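PDB 6MEL: succinate--CoA ligase subunit alpha from Campylobacter jejuni, which is the alpha subunit of a CoA ligase and combines a Rossmann-like CoA-binding domain with a CoA-ligase domain. Local coordinates for residues K10-G15 and G37-H42; H24-M29 and T47-P52; G185-E190 and G212-E217; V230-A235 and Y269-V274. One frame throughout, in Å; residues are numbered along the deposited sequence. Where two conformers were deposited one is given.

Contact 1 of 4, residues K10-G15 and G37-H42; sequences KVIVQG and GGITPH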
loop_
_atom_site.group_PDB
_atom_site.type_symbol
_atom_site.label_atom_id
_atom_site.label_comp_id
_atom_site.label_asym_id
_atom_site.label_seq_id
_atom_site.Cartn_x
_atom_site.Cartn_y
_atom_site.Cartn_z
ATOM N N LYS A 10 -24.852 -15.065 12.417
ATOM C CA LYS A 10 -25.707 -14.046 11.835
ATOM C C LYS A 10 -24.875 -12.860 11.357
ATOM O O LYS A 10 -24.089 -12.313 12.140
ATOM C CB LYS A 10 -26.701 -13.555 12.878
ATOM C CG LYS A 10 -27.579 -14.664 13.447
ATOM C CD LYS A 10 -28.953 -14.196 13.865
ATOM C CE LYS A 10 -29.298 -14.588 15.278
ATOM N NZ LYS A 10 -28.523 -13.737 16.212
ATOM N N VAL A 11 -25.135 -12.439 10.114
ATOM C CA VAL A 11 -24.351 -11.432 9.440
ATOM C C VAL A 11 -25.274 -10.347 8.897
ATOM O O VAL A 11 -26.224 -10.679 8.209
ATOM C CB VAL A 11 -23.575 -12.050 8.262
ATOM C CG1 VAL A 11 -22.826 -10.979 7.466
ATOM C CG2 VAL A 11 -22.643 -13.170 8.718
ATOM N N ILE A 12 -24.912 -9.074 9.123
ATOM C CA ILE A 12 -25.488 -7.957 8.422
ATOM C C ILE A 12 -24.473 -7.423 7.423
ATOM O O ILE A 12 -23.244 -7.530 7.625
ATOM C CB ILE A 12 -25.939 -6.850 9.378
ATOM C CG1 ILE A 12 -24.817 -6.450 10.326
ATOM C CG2 ILE A 12 -27.182 -7.273 10.130
ATOM C CD1 ILE A 12 -25.132 -5.206 11.116
ATOM N N VAL A 13 -24.989 -6.783 6.380
ATOM C CA VAL A 13 -24.144 -6.221 5.330
ATOM C C VAL A 13 -24.287 -4.700 5.380
ATOM O O VAL A 13 -25.372 -4.171 5.254
ATOM C CB VAL A 13 -24.558 -6.781 3.961
ATOM C CG1 VAL A 13 -23.714 -6.210 2.852
ATOM C CG2 VAL A 13 -24.549 -8.307 3.936
ATOM N N GLN A 14 -23.168 -3.993 5.553
ATOM C CA GLN A 14 -23.169 -2.539 5.427
ATOM C C GLN A 14 -22.862 -2.235 3.955
ATOM O O GLN A 14 -21.932 -2.808 3.363
ATOM C CB GLN A 14 -22.213 -1.905 6.435
ATOM C CG GLN A 14 -22.649 -2.049 7.889
ATOM C CD GLN A 14 -21.585 -1.672 8.884
ATOM O OE1 GLN A 14 -21.075 -2.522 9.613
ATOM N NE2 GLN A 14 -21.253 -0.385 8.921
ATOM N N GLY A 15 -23.687 -1.373 3.349
ATOM C CA GLY A 15 -23.638 -1.109 1.906
ATOM C C GLY A 15 -24.379 -2.186 1.107
ATOM O O GLY A 15 -24.043 -2.481 -0.036
ATOM N N GLY A 37 -29.826 -9.446 7.126
ATOM C CA GLY A 37 -30.210 -8.045 6.903
ATOM C C GLY A 37 -29.055 -7.187 6.432
ATOM O O GLY A 37 -27.895 -7.618 6.312
ATOM N N GLY A 38 -29.349 -5.938 6.155
ATOM C CA GLY A 38 -28.294 -5.028 5.743
ATOM C C GLY A 38 -28.677 -3.588 5.957
ATOM O O GLY A 38 -29.861 -3.296 6.260
ATOM N N ILE A 39 -27.697 -2.704 5.724
ATOM C CA ILE A 39 -27.810 -1.303 5.978
ATOM C C ILE A 39 -27.668 -0.563 4.640
ATOM O O ILE A 39 -26.757 -0.806 3.882
ATOM C CB ILE A 39 -26.787 -0.848 7.048
ATOM C CG1 ILE A 39 -27.063 -1.455 8.429
ATOM C CG2 ILE A 39 -26.838 0.660 7.244
ATOM C CD1 ILE A 39 -26.831 -2.862 8.587
ATOM N N THR A 40 -28.578 0.378 4.388
ATOM C CA THR A 40 -28.357 1.463 3.460
ATOM C C THR A 40 -29.130 2.679 3.957
ATOM O O THR A 40 -30.342 2.609 4.050
ATOM C CB THR A 40 -28.794 1.106 2.035
ATOM O OG1 THR A 40 -28.000 0.009 1.570
ATOM C CG2 THR A 40 -28.629 2.275 1.083
ATOM N N PRO A 41 -28.481 3.814 4.291
ATOM C CA PRO A 41 -29.215 4.993 4.751
ATOM C C PRO A 41 -30.316 5.368 3.742
ATOM O O PRO A 41 -30.069 5.355 2.547
ATOM C CB PRO A 41 -28.152 6.091 4.822
ATOM C CG PRO A 41 -26.861 5.318 5.054
ATOM C CD PRO A 41 -27.022 4.055 4.209
ATOM N N HIS A 42 -31.516 5.644 4.268
ATOM C CA HIS A 42 -32.671 6.152 3.547
ATOM C C HIS A 42 -33.414 5.011 2.840
ATOM O O HIS A 42 -34.301 5.260 2.037
ATOM C CB HIS A 42 -32.270 7.254 2.564
ATOM C CG HIS A 42 -31.429 8.313 3.191
ATOM N ND1 HIS A 42 -31.847 9.035 4.296
ATOM C CD2 HIS A 42 -30.203 8.763 2.877
ATOM C CE1 HIS A 42 -30.890 9.872 4.648
ATOM N NE2 HIS A 42 -29.875 9.725 3.788
#

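Contact 2 of 4, residues H24-M29 and T47-P52; sequences HAEQCM and THLGKP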
loop_
_atom_site.group_PDB
_atom_site.type_symbol
_atom_site.label_atom_id
_atom_site.label_comp_id
_atom_site.label_asym_id
_atom_site.label_seq_id
_atom_site.Cartn_x
_atom_site.Cartn_y
_atom_site.Cartn_z
ATOM N N HIS A 24 -22.293 -10.003 -4.408
ATOM C CA HIS A 24 -21.561 -10.853 -3.513
ATOM C C HIS A 24 -22.466 -11.388 -2.401
ATOM O O HIS A 24 -22.341 -12.551 -2.044
ATOM C CB HIS A 24 -20.302 -10.160 -2.980
ATOM C CG HIS A 24 -19.290 -9.974 -4.055
ATOM N ND1 HIS A 24 -18.599 -11.039 -4.597
ATOM C CD2 HIS A 24 -18.893 -8.870 -4.726
ATOM C CE1 HIS A 24 -17.770 -10.578 -5.521
ATOM N NE2 HIS A 24 -17.957 -9.254 -5.643
ATOM N N ALA A 25 -23.323 -10.541 -1.831
ATOM C CA ALA A 25 -24.272 -10.962 -0.749
ATOM C C ALA A 25 -25.105 -12.168 -1.206
ATOM O O ALA A 25 -25.300 -13.130 -0.434
ATOM C CB ALA A 25 -25.186 -9.837 -0.312
ATOM N N GLU A 26 -25.522 -12.161 -2.470
ATOM C CA GLU A 26 -26.337 -13.244 -3.046
ATOM C C GLU A 26 -25.496 -14.524 -3.092
ATOM O O GLU A 26 -25.930 -15.584 -2.659
ATOM C CB GLU A 26 -26.842 -12.796 -4.423
ATOM C CG GLU A 26 -27.882 -13.708 -5.057
ATOM C CD GLU A 26 -28.484 -13.118 -6.326
ATOM O OE1 GLU A 26 -27.719 -12.817 -7.265
ATOM O OE2 GLU A 26 -29.713 -12.922 -6.358
ATOM N N GLN A 27 -24.270 -14.411 -3.641
ATOM C CA GLN A 27 -23.359 -15.574 -3.661
ATOM C C GLN A 27 -23.065 -16.063 -2.230
ATOM O O GLN A 27 -23.045 -17.256 -2.003
ATOM C CB GLN A 27 -22.072 -15.268 -4.411
ATOM C CG GLN A 27 -22.311 -14.997 -5.890
ATOM C CD GLN A 27 -21.066 -15.274 -6.692
ATOM O OE1 GLN A 27 -19.949 -15.330 -6.173
ATOM N NE2 GLN A 27 -21.276 -15.533 -7.965
ATOM N N CYS A 28 -22.888 -15.159 -1.258
ATOM C CA CYS A 28 -22.617 -15.581 0.145
ATOM C C CYS A 28 -23.823 -16.368 0.705
ATOM O O CYS A 28 -23.672 -17.425 1.331
ATOM C CB CYS A 28 -22.272 -14.394 1.040
ATOM S SG CYS A 28 -20.678 -13.607 0.619
ATOM N N MET A 29 -25.025 -15.861 0.455
ATOM C CA MET A 29 -26.243 -16.541 0.890
ATOM C C MET A 29 -26.368 -17.927 0.242
ATOM O O MET A 29 -26.618 -18.906 0.948
ATOM C CB MET A 29 -27.478 -15.699 0.580
ATOM C CG MET A 29 -27.617 -14.519 1.532
ATOM S SD MET A 29 -28.811 -13.250 0.933
ATOM C CE MET A 29 -29.956 -13.303 2.296
ATOM N N THR A 47 -37.004 -4.210 1.618
ATOM C CA THR A 47 -36.578 -5.581 1.537
ATOM C C THR A 47 -35.562 -5.689 0.386
ATOM O O THR A 47 -35.727 -5.030 -0.651
ATOM C CB THR A 47 -37.797 -6.496 1.355
ATOM O OG1 THR A 47 -38.484 -6.538 2.607
ATOM C CG2 THR A 47 -37.429 -7.912 1.015
ATOM N N HIS A 48 -34.517 -6.513 0.577
ATOM C CA HIS A 48 -33.427 -6.698 -0.433
ATOM C C HIS A 48 -32.855 -8.108 -0.258
ATOM O O HIS A 48 -32.557 -8.553 0.881
ATOM C CB HIS A 48 -32.403 -5.538 -0.355
ATOM C CG HIS A 48 -31.289 -5.608 -1.351
ATOM N ND1 HIS A 48 -31.478 -5.426 -2.698
ATOM C CD2 HIS A 48 -29.966 -5.871 -1.196
ATOM C CE1 HIS A 48 -30.316 -5.509 -3.340
ATOM N NE2 HIS A 48 -29.364 -5.769 -2.434
ATOM N N LEU A 49 -32.867 -8.866 -1.360
ATOM C CA LEU A 49 -32.496 -10.276 -1.369
ATOM C C LEU A 49 -33.250 -11.037 -0.283
ATOM O O LEU A 49 -32.684 -11.914 0.371
ATOM C CB LEU A 49 -30.983 -10.390 -1.147
ATOM C CG LEU A 49 -30.127 -9.745 -2.230
ATOM C CD1 LEU A 49 -28.647 -9.854 -1.864
ATOM C CD2 LEU A 49 -30.401 -10.415 -3.585
ATOM N N GLY A 50 -34.526 -10.699 -0.121
ATOM C CA GLY A 50 -35.447 -11.326 0.834
ATOM C C GLY A 50 -35.175 -11.002 2.297
ATOM O O GLY A 50 -35.698 -11.681 3.181
ATOM N N LYS A 51 -34.390 -9.958 2.588
ATOM C CA LYS A 51 -34.047 -9.638 3.965
ATOM C C LYS A 51 -34.321 -8.172 4.234
ATOM O O LYS A 51 -34.343 -7.368 3.316
ATOM C CB LYS A 51 -32.555 -9.923 4.198
ATOM C CG LYS A 51 -32.161 -11.358 3.927
ATOM C CD LYS A 51 -32.783 -12.302 4.920
ATOM C CE LYS A 51 -32.598 -13.745 4.503
ATOM N NZ LYS A 51 -33.183 -14.610 5.552
ATOM N N PRO A 52 -34.491 -7.787 5.512
ATOM C CA PRO A 52 -34.750 -6.396 5.861
ATOM C C PRO A 52 -33.533 -5.473 5.676
ATOM O O PRO A 52 -32.384 -5.887 5.864
ATOM C CB PRO A 52 -35.224 -6.486 7.322
ATOM C CG PRO A 52 -34.649 -7.780 7.846
ATOM C CD PRO A 52 -34.557 -8.708 6.650
#

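Contact 3 of 4, residues G185-E190 and G212-E217; sequences GLAYKE and GSLEVE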
loop_
_atom_site.group_PDB
_atom_site.type_symbol
_atom_site.label_atom_id
_atom_site.label_comp_id
_atom_site.label_asym_id
_atom_site.label_seq_id
_atom_site.Cartn_x
_atom_site.Cartn_y
_atom_site.Cartn_z
ATOM N N GLY A 185 -6.636 -5.284 10.823
ATOM C CA GLY A 185 -7.167 -5.730 12.080
ATOM C C GLY A 185 -6.468 -6.979 12.570
ATOM O O GLY A 185 -5.241 -6.974 12.795
ATOM N N LEU A 186 -7.246 -8.042 12.768
ATOM C CA LEU A 186 -6.685 -9.318 13.152
ATOM C C LEU A 186 -5.594 -9.718 12.141
ATOM O O LEU A 186 -5.743 -9.554 10.913
ATOM C CB LEU A 186 -7.782 -10.382 13.171
ATOM C CG LEU A 186 -8.899 -10.215 14.192
ATOM C CD1 LEU A 186 -9.953 -11.288 13.998
ATOM C CD2 LEU A 186 -8.377 -10.246 15.614
ATOM N N ALA A 187 -4.490 -10.261 12.650
ATOM C CA ALA A 187 -3.400 -10.704 11.784
ATOM C C ALA A 187 -2.884 -12.092 12.215
ATOM O O ALA A 187 -3.626 -12.896 12.719
ATOM C CB ALA A 187 -2.337 -9.640 11.798
ATOM N N TYR A 188 -1.589 -12.351 12.034
ATOM C CA TYR A 188 -1.040 -13.694 12.183
ATOM C C TYR A 188 -1.178 -14.172 13.629
ATOM O O TYR A 188 -1.634 -15.287 13.875
ATOM C CB TYR A 188 0.431 -13.739 11.727
ATOM C CG TYR A 188 0.590 -13.304 10.298
ATOM C CD1 TYR A 188 0.117 -14.087 9.256
ATOM C CD2 TYR A 188 1.110 -12.056 9.984
ATOM C CE1 TYR A 188 0.182 -13.660 7.945
ATOM C CE2 TYR A 188 1.190 -11.622 8.676
ATOM C CZ TYR A 188 0.740 -12.430 7.650
ATOM O OH TYR A 188 0.879 -12.016 6.349
ATOM N N LYS A 189 -0.793 -13.345 14.601
ATOM C CA LYS A 189 -0.730 -13.824 16.005
ATOM C C LYS A 189 -2.104 -14.269 16.493
ATOM O O LYS A 189 -2.228 -15.342 17.042
ATOM C CB LYS A 189 -0.272 -12.726 16.961
ATOM C CG LYS A 189 1.198 -12.392 16.829
ATOM C CD LYS A 189 1.647 -11.283 17.764
ATOM C CE LYS A 189 3.164 -11.289 17.794
ATOM N NZ LYS A 189 3.689 -10.090 18.487
ATOM N N GLU A 190 -3.116 -13.415 16.297
ATOM C CA GLU A 190 -4.462 -13.672 16.798
ATOM C C GLU A 190 -5.059 -14.888 16.088
ATOM O O GLU A 190 -5.676 -15.751 16.718
ATOM C CB GLU A 190 -5.385 -12.475 16.561
ATOM C CG GLU A 190 -4.940 -11.200 17.277
ATOM C CD GLU A 190 -3.943 -10.280 16.563
ATOM O OE1 GLU A 190 -3.348 -10.585 15.439
ATOM O OE2 GLU A 190 -3.764 -9.205 17.126
ATOM N N GLY A 212 6.068 -3.385 6.443
ATOM C CA GLY A 212 6.020 -3.584 7.888
ATOM C C GLY A 212 6.701 -4.891 8.276
ATOM O O GLY A 212 7.420 -5.533 7.465
ATOM N N SER A 213 6.468 -5.320 9.507
ATOM C CA SER A 213 7.278 -6.431 10.065
ATOM C C SER A 213 6.397 -7.425 10.820
ATOM O O SER A 213 6.885 -8.154 11.672
ATOM C CB SER A 213 8.392 -5.870 10.953
ATOM O OG SER A 213 7.817 -5.113 12.001
ATOM N N LEU A 214 5.108 -7.502 10.475
ATOM C CA LEU A 214 4.196 -8.464 11.165
ATOM C C LEU A 214 4.747 -9.899 11.062
ATOM O O LEU A 214 4.695 -10.664 12.060
ATOM C CB LEU A 214 2.776 -8.399 10.583
ATOM C CG LEU A 214 1.923 -7.192 11.000
ATOM C CD1 LEU A 214 0.586 -7.257 10.294
ATOM C CD2 LEU A 214 1.698 -7.115 12.520
ATOM N N GLU A 215 5.256 -10.264 9.882
ATOM C CA GLU A 215 5.682 -11.647 9.634
ATOM C C GLU A 215 6.985 -11.960 10.406
ATOM O O GLU A 215 7.205 -13.102 10.800
ATOM C CB GLU A 215 5.808 -11.901 8.125
ATOM C CG GLU A 215 4.504 -11.718 7.351
ATOM C CD GLU A 215 4.295 -10.326 6.780
ATOM O OE1 GLU A 215 4.866 -9.353 7.336
ATOM O OE2 GLU A 215 3.594 -10.207 5.763
ATOM N N VAL A 216 7.840 -10.964 10.631
ATOM C CA VAL A 216 9.070 -11.143 11.465
ATOM C C VAL A 216 8.644 -11.411 12.915
ATOM O O VAL A 216 9.011 -12.407 13.488
ATOM C CB VAL A 216 10.000 -9.914 11.405
ATOM C CG1 VAL A 216 11.218 -10.026 12.358
ATOM C CG2 VAL A 216 10.460 -9.652 9.989
ATOM N N GLU A 217 7.805 -10.538 13.473
ATOM C CA GLU A 217 7.300 -10.684 14.841
ATOM C C GLU A 217 6.545 -12.002 15.020
ATOM O O GLU A 217 6.633 -12.591 16.113
ATOM C CB GLU A 217 6.408 -9.510 15.265
ATOM C CG GLU A 217 7.185 -8.199 15.386
ATOM C CD GLU A 217 6.361 -6.915 15.302
ATOM O OE1 GLU A 217 5.106 -6.984 15.313
ATOM O OE2 GLU A 217 6.980 -5.827 15.229
HETATM O O HOH W 1 3.205 -8.354 15.889
#

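Contact 4 of 4, residues V230-A235 and Y269-V274; sequences VVAFIA and YGIHVV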
loop_
_atom_site.group_PDB
_atom_site.type_symbol
_atom_site.label_atom_id
_atom_site.label_comp_id
_atom_site.label_asym_id
_atom_site.label_seq_id
_atom_site.Cartn_x
_atom_site.Cartn_y
_atom_site.Cartn_z
ATOM N N VAL A 230 3.418 -24.738 10.526
ATOM C CA VAL A 230 3.145 -23.549 9.791
ATOM C C VAL A 230 3.995 -23.522 8.520
ATOM O O VAL A 230 5.234 -23.706 8.586
ATOM C CB VAL A 230 3.421 -22.304 10.635
ATOM C CG1 VAL A 230 3.208 -21.051 9.806
ATOM C CG2 VAL A 230 2.557 -22.295 11.882
ATOM N N VAL A 231 3.325 -23.278 7.383
ATOM C CA VAL A 231 3.939 -23.061 6.107
ATOM C C VAL A 231 3.795 -21.576 5.807
ATOM O O VAL A 231 2.693 -21.055 5.951
ATOM C CB VAL A 231 3.256 -23.897 5.019
ATOM C CG1 VAL A 231 3.720 -23.516 3.611
ATOM C CG2 VAL A 231 3.448 -25.385 5.243
ATOM N N ALA A 232 4.864 -20.941 5.313
ATOM C CA ALA A 232 4.854 -19.515 4.959
ATOM C C ALA A 232 5.354 -19.312 3.543
ATOM O O ALA A 232 6.328 -19.942 3.095
ATOM C CB ALA A 232 5.656 -18.677 5.909
ATOM N N PHE A 233 4.641 -18.429 2.833
ATOM C CA PHE A 233 5.116 -17.855 1.592
ATOM C C PHE A 233 5.006 -16.331 1.736
ATOM O O PHE A 233 3.942 -15.834 2.066
ATOM C CB PHE A 233 4.327 -18.325 0.360
ATOM C CG PHE A 233 4.758 -17.601 -0.901
ATOM C CD1 PHE A 233 5.952 -17.920 -1.532
ATOM C CD2 PHE A 233 4.063 -16.512 -1.379
ATOM C CE1 PHE A 233 6.398 -17.213 -2.638
ATOM C CE2 PHE A 233 4.515 -15.791 -2.474
ATOM C CZ PHE A 233 5.688 -16.137 -3.096
ATOM N N ILE A 234 6.100 -15.624 1.466
ATOM C CA ILE A 234 6.186 -14.202 1.587
ATOM C C ILE A 234 6.432 -13.656 0.189
ATOM O O ILE A 234 7.500 -13.811 -0.323
ATOM C CB ILE A 234 7.314 -13.739 2.542
ATOM C CG1 ILE A 234 7.254 -14.426 3.911
ATOM C CG2 ILE A 234 7.270 -12.214 2.690
ATOM C CD1 ILE A 234 5.920 -14.268 4.650
ATOM N N ALA A 235 5.439 -12.966 -0.380
ATOM C CA ALA A 235 5.575 -12.416 -1.737
ATOM C C ALA A 235 6.450 -11.157 -1.742
ATOM O O ALA A 235 6.427 -10.359 -0.809
ATOM C CB ALA A 235 4.199 -12.086 -2.232
ATOM N N TYR A 269 13.119 -19.600 13.049
ATOM C CA TYR A 269 12.270 -20.010 14.170
ATOM C C TYR A 269 11.527 -21.306 13.863
ATOM O O TYR A 269 10.609 -21.654 14.621
ATOM C CB TYR A 269 11.318 -18.883 14.559
ATOM C CG TYR A 269 11.961 -17.882 15.481
ATOM C CD1 TYR A 269 12.296 -16.606 15.061
ATOM C CD2 TYR A 269 12.295 -18.256 16.771
ATOM C CE1 TYR A 269 12.894 -15.704 15.927
ATOM C CE2 TYR A 269 12.878 -17.369 17.658
ATOM C CZ TYR A 269 13.192 -16.096 17.229
ATOM O OH TYR A 269 13.760 -15.254 18.134
ATOM N N GLY A 270 11.903 -22.007 12.780
ATOM C CA GLY A 270 11.360 -23.376 12.480
ATOM C C GLY A 270 10.126 -23.381 11.564
ATOM O O GLY A 270 9.581 -24.454 11.283
ATOM N N ILE A 271 9.663 -22.208 11.079
ATOM C CA ILE A 271 8.511 -22.198 10.137
ATOM C C ILE A 271 8.960 -22.864 8.824
ATOM O O ILE A 271 10.127 -22.744 8.396
ATOM C CB ILE A 271 7.964 -20.766 9.941
ATOM C CG1 ILE A 271 7.218 -20.261 11.184
ATOM C CG2 ILE A 271 7.083 -20.674 8.697
ATOM C CD1 ILE A 271 8.078 -20.062 12.427
ATOM N N HIS A 272 8.047 -23.574 8.155
ATOM C CA HIS A 272 8.357 -24.138 6.841
ATOM C C HIS A 272 8.184 -23.065 5.759
ATOM O O HIS A 272 7.092 -22.842 5.260
ATOM C CB HIS A 272 7.472 -25.352 6.502
ATOM C CG HIS A 272 7.628 -26.561 7.371
ATOM N ND1 HIS A 272 7.260 -26.577 8.696
ATOM C CD2 HIS A 272 8.058 -27.813 7.088
ATOM C CE1 HIS A 272 7.454 -27.799 9.196
ATOM N NE2 HIS A 272 7.949 -28.560 8.234
ATOM N N VAL A 273 9.296 -22.487 5.309
ATOM C CA VAL A 273 9.274 -21.391 4.396
ATOM C C VAL A 273 9.413 -21.953 2.987
ATOM O O VAL A 273 10.280 -22.738 2.731
ATOM C CB VAL A 273 10.385 -20.363 4.678
ATOM C CG1 VAL A 273 10.426 -19.307 3.594
ATOM C CG2 VAL A 273 10.199 -19.713 6.031
ATOM N N VAL A 274 8.536 -21.522 2.088
ATOM C CA VAL A 274 8.531 -21.960 0.685
ATOM C C VAL A 274 9.020 -20.805 -0.179
ATOM O O VAL A 274 8.479 -19.680 -0.043
ATOM C CB VAL A 274 7.087 -22.382 0.332
ATOM C CG1 VAL A 274 6.865 -22.560 -1.144
ATOM C CG2 VAL A 274 6.726 -23.659 1.066
HETATM O O HOH W 2 6.186 -25.560 11.017
HETATM O O HOH W 3 8.515 -17.040 0.649
#

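Contact 1 of 4, residues K10-G15 and G37-H42
Ile39, Gly37 and Ile12 lose the most surface where the strand at 37-39 runs beside strand 10-14, and the three show how two parallel strands are held by backbone bonds and closed by apolar side chains. Gly37 works through its carbonyl. Its O accepts a hydrogen bond from Val13 N at 3.0 Å and also meets Ile12 CA at 3.2 Å in a CA-H...O contact, so one oxygen touches two successive residues of the partner. Ile39 continues the register: its N donates to Val13 O over 2.8 Å, while its own O receives a weak bond from Gly15 N at 3.2 Å. Ile39 O also accepts the hydroxyl of Thr40, whose OG1 lies 2.7 Å from it, and that OG1 is also bonded to Thr17. Val13 O comes within 3.1 Å of Gly38 CA, a close approach where Gly38 carries no side chain.

On one side of the sheet Ile12 and Ile39 meet by their ends, CD1 to CD1 at 3.8 Å, the two side chains crossing obliquely. Ile12 reaches this position with CG1 lodged between its backbone N and carbonyl carbon (chi1 52°); in Ile39 the bend at chi2 (70°) brings CD1 over toward strand 10-14, near Val13 O. Helix 57-64 covers this side, with Val57 against Ile12 and Ala60 against Ile39. Gln14 points the same way, its amide held by Ser69 and Ser81. Strand 10-14, helix 19-31 and strand 34-39 form the beta-alpha-beta unit characteristic of a Rossmann-like fold.

Contact 2 of 4, residues H24-M29 and T47-P52
A beta hairpin with a two-residue type I' turn, His48 to Lys51, leans Leu49 and Lys51 against Ala25 and Met29 of helix 19-31. Two reciprocal backbone bonds between His48 and Lys51 close the turn. Leu49, at a left-handed backbone position within the turn, sends its side chain to the helix, where CD1 packs on Ala25 CB at 3.8 Å.

Met29 fills the other half of the contact. Its SD lies 4.2 Å from Leu49 CB, and the bend at its last torsion (chi3 120°) swings the methyl beyond the leucine to the lysine. There Met29 CE presses on Lys51 CG at 3.4 Å and on Lys51 CE at 3.5 Å, both tighter than usual for carbon pairs. The lysine chain, folded at chi2 (-67°), runs past the methionine in the opposite direction and offers its methylene groups to that one methyl.

No hydrogen bond joins the two segments here, but close by His48 NE2 is bonded to Thr22 of the same helix and the imidazole meets the Phe16 ring edge-to-face. The hairpin extends the edge of a Rossmann-like sheet, strand 47-48 being outermost within the chain, and packs on its first helix.

Contact 3 of 4, residues G185-E190 and G212-E217
Apolar contact comes first, between Tyr188 and Leu214 near the starts of two helices. Leu214 CB stands at the edge of the tyrosine ring, 4.1 Å from Tyr188 CD2, and the two side chains cross at about a right angle. The other end of the leucine reaches back along the partner segment, its CD1 touching Ala187 CB at 4.1 Å. Further along the ring, Glu215 adds its aliphatic part: CG approaches Tyr188 CE2 obliquely at 3.6 Å.

Polar groups form a second class. A bend at chi2 (93°) turns the Glu215 carboxylate alongside the phenol, placing OE2 3.3 Å from Tyr188 OH, and each group also has partners outside the two segments. Tyr188 OH is bonded to Ile207 O, whereas Glu215 makes salt bridges through OE1 to Lys262 and through OE2 to Lys153, with Glu209 N as a further donor to OE2. Two lysines and a backbone amide around this buried carboxylate would probably favour its charged form.

Solvent supplies a looser link. The extended Lys189 chain brings NZ within 4.7 Å of Glu217 OE1, and a water 3.2 Å from Lys189 NZ lies between them, though its separation from the glutamate is too short to be trusted.

Within one segment, Ala187 N donates to Glu190 OE1 at 3.0 Å, a bond from the N-cap amide to the carboxylate three residues on, at the start of helix 188-197. That helix and helix 214-225 meet beside strand 203-209, whose Met206 touches both Tyr188 and Glu215, while helix 259-268 packs against Val216.

Contact 4 of 4, residues V230-A235 and Y269-V274
Val230 O accepts a hydrogen bond from His272 N at 2.8 Å, the first of three that join the parallel strands of a beta-alpha-beta unit, strand 230-235, helix 259-268 and strand 272-273. Next, Ala232 N donates to His272 O, approaching from above the carbonyl plane, and Val274 N then reaches Ala232 O at 2.9 Å. Ala232 therefore bonds to the partner through both its N and its O.

Side chains close over this backbone seam on two sides. On the side of Ala232, its CB rests 3.7 Å from Ile271 CG2, and Val230 lies alongside the same isoleucine, pointing the same way. On the other, Val231 CG1 meets Val274 CG2 at 3.9 Å. Phe233 turns its ring edge to the partner, CD1 standing 3.4 Å from Val274 O.

Beyond this shell, helices pack on these side chains. Leu266 of helix 259-268 packs on Ala232 and Val273, and Ile222 of helix 214-225 on Ile271; Ile287 of helix 280-288 covers Val231 and His272. Gly270, with positive phi, completes a Schellman motif that ends helix 259-268 and leads into Ile271.

Waters bridge both ends. One donates to Val274 O at 2.7 Å and accepts from Ile234 N. The other accepts a hydrogen bond from Val230 N, its oxygen 2.9 Å from that nitrogen, and lies in the plane of the imidazole, at its edge, 2.8 Å from His272 ND1.

The four contacts fall into two pairs, one in each family region of the chain. Contacts 1 and 2 have centres about 10 Å apart and share a sheet: Gly38 N lies 3.0 Å from Pro52 O, probably a hydrogen bond between neighbouring strands, and helix 19-31 links the two strands of contact 1 while carrying one side of contact 2. Contacts 3 and 4, about 14 Å apart between centres, touch where Glu215 CG meets Ile234 CD1 at 4.0 Å. Between the pairs there is no touch; contacts 1 and 4 stand about 38 Å apart, centre to centre, yet each joins parallel strands of a beta-alpha-beta unit.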